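3'-5' exonuclease crn-4 (Caenorhabditis elegans, PDB 5DK5) degrades DNA and RNA from the 3' end as a metal-dependent DEDDh-family exonuclease and takes part in apoptotic DNA degradation. Local coordinates at residues 139-147 / 267-278. Sequence-based numbering, arbitrary orientation.
With ZN (zinc ion), chain I.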
loop_
_atom_site.group_PDB
_atom_site.type_symbol
_atom_site.label_atom_id
_atom_site.label_comp_id
_atom_site.label_asym_id
_atom_site.label_seq_id
_atom_site.Cartn_x
_atom_site.Cartn_y
_atom_site.Cartn_z
ATOM N N ILE B 139 10.251 -0.305 -19.705
ATOM C CA ILE B 139 10.804 0.720 -20.577
ATOM C C ILE B 139 12.324 0.682 -20.497
ATOM O O ILE B 139 12.896 0.500 -19.423
ATOM C CB ILE B 139 10.294 2.125 -20.201
ATOM C CG1 ILE B 139 8.762 2.141 -20.211
ATOM C CG2 ILE B 139 10.852 3.175 -21.167
ATOM C CD1 ILE B 139 8.146 3.465 -19.808
ATOM N N GLN B 140 12.972 0.841 -21.644
ATOM C CA GLN B 140 14.425 0.856 -21.698
ATOM C C GLN B 140 14.966 2.107 -21.019
ATOM O O GLN B 140 14.470 3.211 -21.247
ATOM C CB GLN B 140 14.904 0.790 -23.146
ATOM C CG GLN B 140 16.408 0.694 -23.295
ATOM C CD GLN B 140 16.834 0.536 -24.739
ATOM O OE1 GLN B 140 17.605 -0.363 -25.076
ATOM N NE2 GLN B 140 16.331 1.410 -25.605
ATOM N N MET B 141 15.982 1.929 -20.183
ATOM C CA MET B 141 16.609 3.052 -19.497
ATOM C C MET B 141 17.202 4.020 -20.525
ATOM O O MET B 141 18.109 3.646 -21.267
ATOM C CB MET B 141 17.695 2.555 -18.544
ATOM C CG MET B 141 18.143 3.589 -17.528
ATOM S SD MET B 141 16.899 3.891 -16.258
ATOM C CE MET B 141 17.796 4.997 -15.176
ATOM N N PRO B 142 16.692 5.266 -20.580
ATOM C CA PRO B 142 17.162 6.194 -21.617
ATOM C C PRO B 142 18.591 6.679 -21.388
ATOM O O PRO B 142 19.086 6.665 -20.261
ATOM C CB PRO B 142 16.171 7.358 -21.523
ATOM C CG PRO B 142 15.703 7.336 -20.120
ATOM C CD PRO B 142 15.678 5.890 -19.709
ATOM N N ALA B 143 19.236 7.116 -22.463
ATOM C CA ALA B 143 20.628 7.536 -22.405
ATOM C C ALA B 143 20.825 8.768 -21.528
ATOM O O ALA B 143 21.882 8.937 -20.924
ATOM C CB ALA B 143 21.148 7.805 -23.807
ATOM N N PHE B 144 19.813 9.630 -21.464
ATOM C CA PHE B 144 19.927 10.866 -20.690
ATOM C C PHE B 144 19.618 10.658 -19.203
ATOM O O PHE B 144 19.695 11.602 -18.416
ATOM C CB PHE B 144 19.018 11.962 -21.269
ATOM C CG PHE B 144 17.611 11.516 -21.556
ATOM C CD1 PHE B 144 16.713 11.288 -20.528
ATOM C CD2 PHE B 144 17.180 11.356 -22.863
ATOM C CE1 PHE B 144 15.416 10.890 -20.797
ATOM C CE2 PHE B 144 15.885 10.959 -23.139
ATOM C CZ PHE B 144 15.002 10.727 -22.105
ATOM N N PHE B 145 19.270 9.428 -18.826
ATOM C CA PHE B 145 19.129 9.061 -17.418
ATOM C C PHE B 145 20.332 8.250 -16.927
ATOM O O PHE B 145 20.439 7.951 -15.736
ATOM C CB PHE B 145 17.844 8.253 -17.182
ATOM C CG PHE B 145 16.587 9.087 -17.057
ATOM C CD1 PHE B 145 16.621 10.473 -17.110
ATOM C CD2 PHE B 145 15.364 8.467 -16.866
ATOM C CE1 PHE B 145 15.458 11.217 -16.983
ATOM C CE2 PHE B 145 14.200 9.205 -16.738
ATOM C CZ PHE B 145 14.247 10.580 -16.796
ATOM N N ARG B 146 21.230 7.891 -17.841
ATOM C CA ARG B 146 22.409 7.103 -17.489
ATOM C C ARG B 146 23.651 7.990 -17.366
ATOM O O ARG B 146 24.763 7.502 -17.152
ATOM C CB ARG B 146 22.631 5.995 -18.519
ATOM C CG ARG B 146 21.575 4.896 -18.446
ATOM C CD ARG B 146 21.889 3.726 -19.362
ATOM N NE ARG B 146 23.198 3.144 -19.083
ATOM C CZ ARG B 146 23.628 1.991 -19.586
ATOM N NH1 ARG B 146 22.850 1.281 -20.392
ATOM N NH2 ARG B 146 24.837 1.543 -19.276
ATOM N N GLN B 147 23.449 9.295 -17.513
ATOM C CA GLN B 147 24.450 10.283 -17.138
ATOM C C GLN B 147 23.723 11.476 -16.536
ATOM O O GLN B 147 22.680 11.890 -17.039
ATOM C CB GLN B 147 25.301 10.708 -18.338
ATOM C CG GLN B 147 24.528 11.389 -19.467
ATOM C CD GLN B 147 25.438 12.082 -20.466
ATOM O OE1 GLN B 147 25.137 13.182 -20.934
ATOM N NE2 GLN B 147 26.555 11.443 -20.799
ATOM N N TYR B 267 27.841 10.624 -24.379
ATOM C CA TYR B 267 26.423 10.363 -24.589
ATOM C C TYR B 267 26.243 9.751 -25.982
ATOM O O TYR B 267 26.744 10.336 -26.940
ATOM C CB TYR B 267 25.608 11.656 -24.463
ATOM C CG TYR B 267 24.114 11.459 -24.632
ATOM C CD1 TYR B 267 23.552 11.285 -25.892
ATOM C CD2 TYR B 267 23.267 11.444 -23.533
ATOM C CE1 TYR B 267 22.194 11.096 -26.048
ATOM C CE2 TYR B 267 21.906 11.260 -23.680
ATOM C CZ TYR B 267 21.375 11.088 -24.941
ATOM O OH TYR B 267 20.018 10.904 -25.098
ATOM N N GLY B 268 25.566 8.608 -26.148
ATOM C CA GLY B 268 24.984 7.774 -25.104
ATOM C C GLY B 268 25.599 6.386 -25.171
ATOM O O GLY B 268 24.958 5.423 -25.590
ATOM N N VAL B 269 26.864 6.300 -24.774
ATOM C CA VAL B 269 27.612 5.048 -24.786
ATOM C C VAL B 269 27.968 4.638 -23.366
ATOM O O VAL B 269 28.494 5.440 -22.593
ATOM C CB VAL B 269 28.903 5.174 -25.618
ATOM C CG1 VAL B 269 29.684 3.867 -25.600
ATOM C CG2 VAL B 269 28.573 5.582 -27.048
ATOM N N CYS B 270 27.675 3.389 -23.022
ATOM C CA CYS B 270 28.010 2.871 -21.703
ATOM C C CYS B 270 29.516 2.935 -21.498
ATOM O O CYS B 270 30.286 2.483 -22.344
ATOM C CB CYS B 270 27.513 1.437 -21.532
ATOM S SG CYS B 270 28.121 0.651 -20.025
ATOM N N ARG B 271 29.929 3.507 -20.375
ATOM C CA ARG B 271 31.344 3.707 -20.099
ATOM C C ARG B 271 32.082 2.379 -19.946
ATOM O O ARG B 271 33.270 2.286 -20.256
ATOM C CB ARG B 271 31.522 4.554 -18.836
ATOM C CG ARG B 271 32.680 5.533 -18.894
ATOM C CD ARG B 271 32.485 6.556 -19.991
ATOM N NE ARG B 271 33.584 6.535 -20.955
ATOM C CZ ARG B 271 33.451 6.675 -22.272
ATOM N NH1 ARG B 271 32.257 6.840 -22.829
ATOM N NH2 ARG B 271 34.530 6.645 -23.044
ATOM N N TYR B 272 31.379 1.352 -19.476
ATOM C CA TYR B 272 32.011 0.063 -19.217
ATOM C C TYR B 272 32.159 -0.776 -20.487
ATOM O O TYR B 272 33.274 -1.025 -20.946
ATOM C CB TYR B 272 31.216 -0.720 -18.170
ATOM C CG TYR B 272 31.955 -1.929 -17.652
ATOM C CD1 TYR B 272 31.891 -3.145 -18.317
ATOM C CD2 TYR B 272 32.729 -1.851 -16.503
ATOM C CE1 TYR B 272 32.571 -4.250 -17.850
ATOM C CE2 TYR B 272 33.413 -2.951 -16.029
ATOM C CZ TYR B 272 33.332 -4.148 -16.705
ATOM O OH TYR B 272 34.011 -5.246 -16.232
ATOM N N CYS B 273 31.034 -1.207 -21.053
ATOM C CA CYS B 273 31.048 -2.130 -22.186
ATOM C C CYS B 273 31.256 -1.416 -23.520
ATOM O O CYS B 273 31.433 -2.062 -24.552
ATOM C CB CYS B 273 29.745 -2.931 -22.230
ATOM S SG CYS B 273 28.277 -1.953 -22.600
ATOM N N ARG B 274 31.226 -0.087 -23.490
ATOM C CA ARG B 274 31.478 0.730 -24.675
ATOM C C ARG B 274 30.530 0.393 -25.824
ATOM O O ARG B 274 30.911 0.445 -26.994
ATOM C CB ARG B 274 32.935 0.571 -25.126
ATOM C CG ARG B 274 33.944 1.181 -24.170
ATOM C CD ARG B 274 33.900 2.703 -24.215
ATOM N NE ARG B 274 34.520 3.308 -23.040
ATOM C CZ ARG B 274 35.823 3.543 -22.910
ATOM N NH1 ARG B 274 36.670 3.224 -23.880
ATOM N NH2 ARG B 274 36.280 4.100 -21.798
ATOM N N LYS B 275 29.294 0.046 -25.480
ATOM C CA LYS B 275 28.255 -0.195 -26.474
ATOM C C LYS B 275 27.111 0.792 -26.280
ATOM O O LYS B 275 26.957 1.371 -25.205
ATOM C CB LYS B 275 27.746 -1.636 -26.387
ATOM C CG LYS B 275 28.775 -2.664 -26.827
ATOM C CD LYS B 275 28.151 -4.031 -27.058
ATOM C CE LYS B 275 27.696 -4.673 -25.758
ATOM N NZ LYS B 275 27.214 -6.066 -25.973
ATOM N N GLY B 276 26.323 0.988 -27.331
ATOM C CA GLY B 276 25.188 1.889 -27.272
ATOM C C GLY B 276 24.223 1.482 -26.177
ATOM O O GLY B 276 24.022 0.295 -25.923
ATOM N N MET B 277 23.622 2.474 -25.529
ATOM C CA MET B 277 22.700 2.227 -24.427
ATOM C C MET B 277 21.351 1.706 -24.923
ATOM O O MET B 277 20.423 1.514 -24.137
ATOM C CB MET B 277 22.514 3.505 -23.609
ATOM C CG MET B 277 23.773 3.923 -22.865
ATOM S SD MET B 277 23.698 5.595 -22.202
ATOM C CE MET B 277 25.221 5.643 -21.259
ATOM N N ASP B 278 21.253 1.484 -26.232
ATOM C CA ASP B 278 20.093 0.826 -26.825
ATOM C C ASP B 278 20.283 -0.693 -26.834
ATOM O O ASP B 278 19.323 -1.445 -27.005
ATOM C CB ASP B 278 19.840 1.339 -28.249
ATOM C CG ASP B 278 21.115 1.481 -29.061
ATOM O OD1 ASP B 278 22.106 0.789 -28.747
ATOM O OD2 ASP B 278 21.128 2.291 -30.012
HETATM ZN ZN ZN I . 27.322 -1.447 -20.456
HETATM O O HOH W 1 19.915 1.711 -21.206
#
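Ala143 and Gly268 bring the two loops together, their CA atoms 5.1 Å apart, at a cis peptide between Tyr267 and Gly268, where a CB on Gly268 would run into Ala143 CB. Residues 139-147 link helix 124-136 to strand 147-150; residues 267-278 fold back on themselves through the backbone bonds Met277 N to Gly268 O and Cys270 N to Lys275 O. Ala143 CB fills the corner between Tyr267, with CZ 3.5 Å away, and the thioether of Met277, whose SD stands 3.7 Å off. Tyr267 CG lies anti to the backbone N (chi1 -178°), which carries the ring alongside Phe144 in the same direction, and its OH reaches the edge of the Phe144 ring. The Gln147 side chain crosses Tyr267 near a right angle, with OE1 close to the ring edge. Within 267-278, Cys270 and Cys273 form a CxxC pair whose SG atoms bind zinc at 2.3 and 2.4 Å respectively; Cys220 and Cys280 complete the four-cysteine site, so the contact sets this zinc-bound loop against the exonuclease domain. The Arg146 and Met277 side chains run antiparallel past one another, with Met277 CG over one guanidinium face, 3.7 Å from Arg146 NH1. Arg146 NH2 donates to Leu218 O and lies 3.5 Å from Cys270 SG, where its charge may temper the thiolate's. A water in the guanidinium plane accepts from Arg146 NH1 (3.1 Å) and also contacts Met141 O and Met277 O. A leucine at Arg146 would probably deprive Leu218 O and the water of this side-chain donor and take the guanidinium away from Cys270 SG.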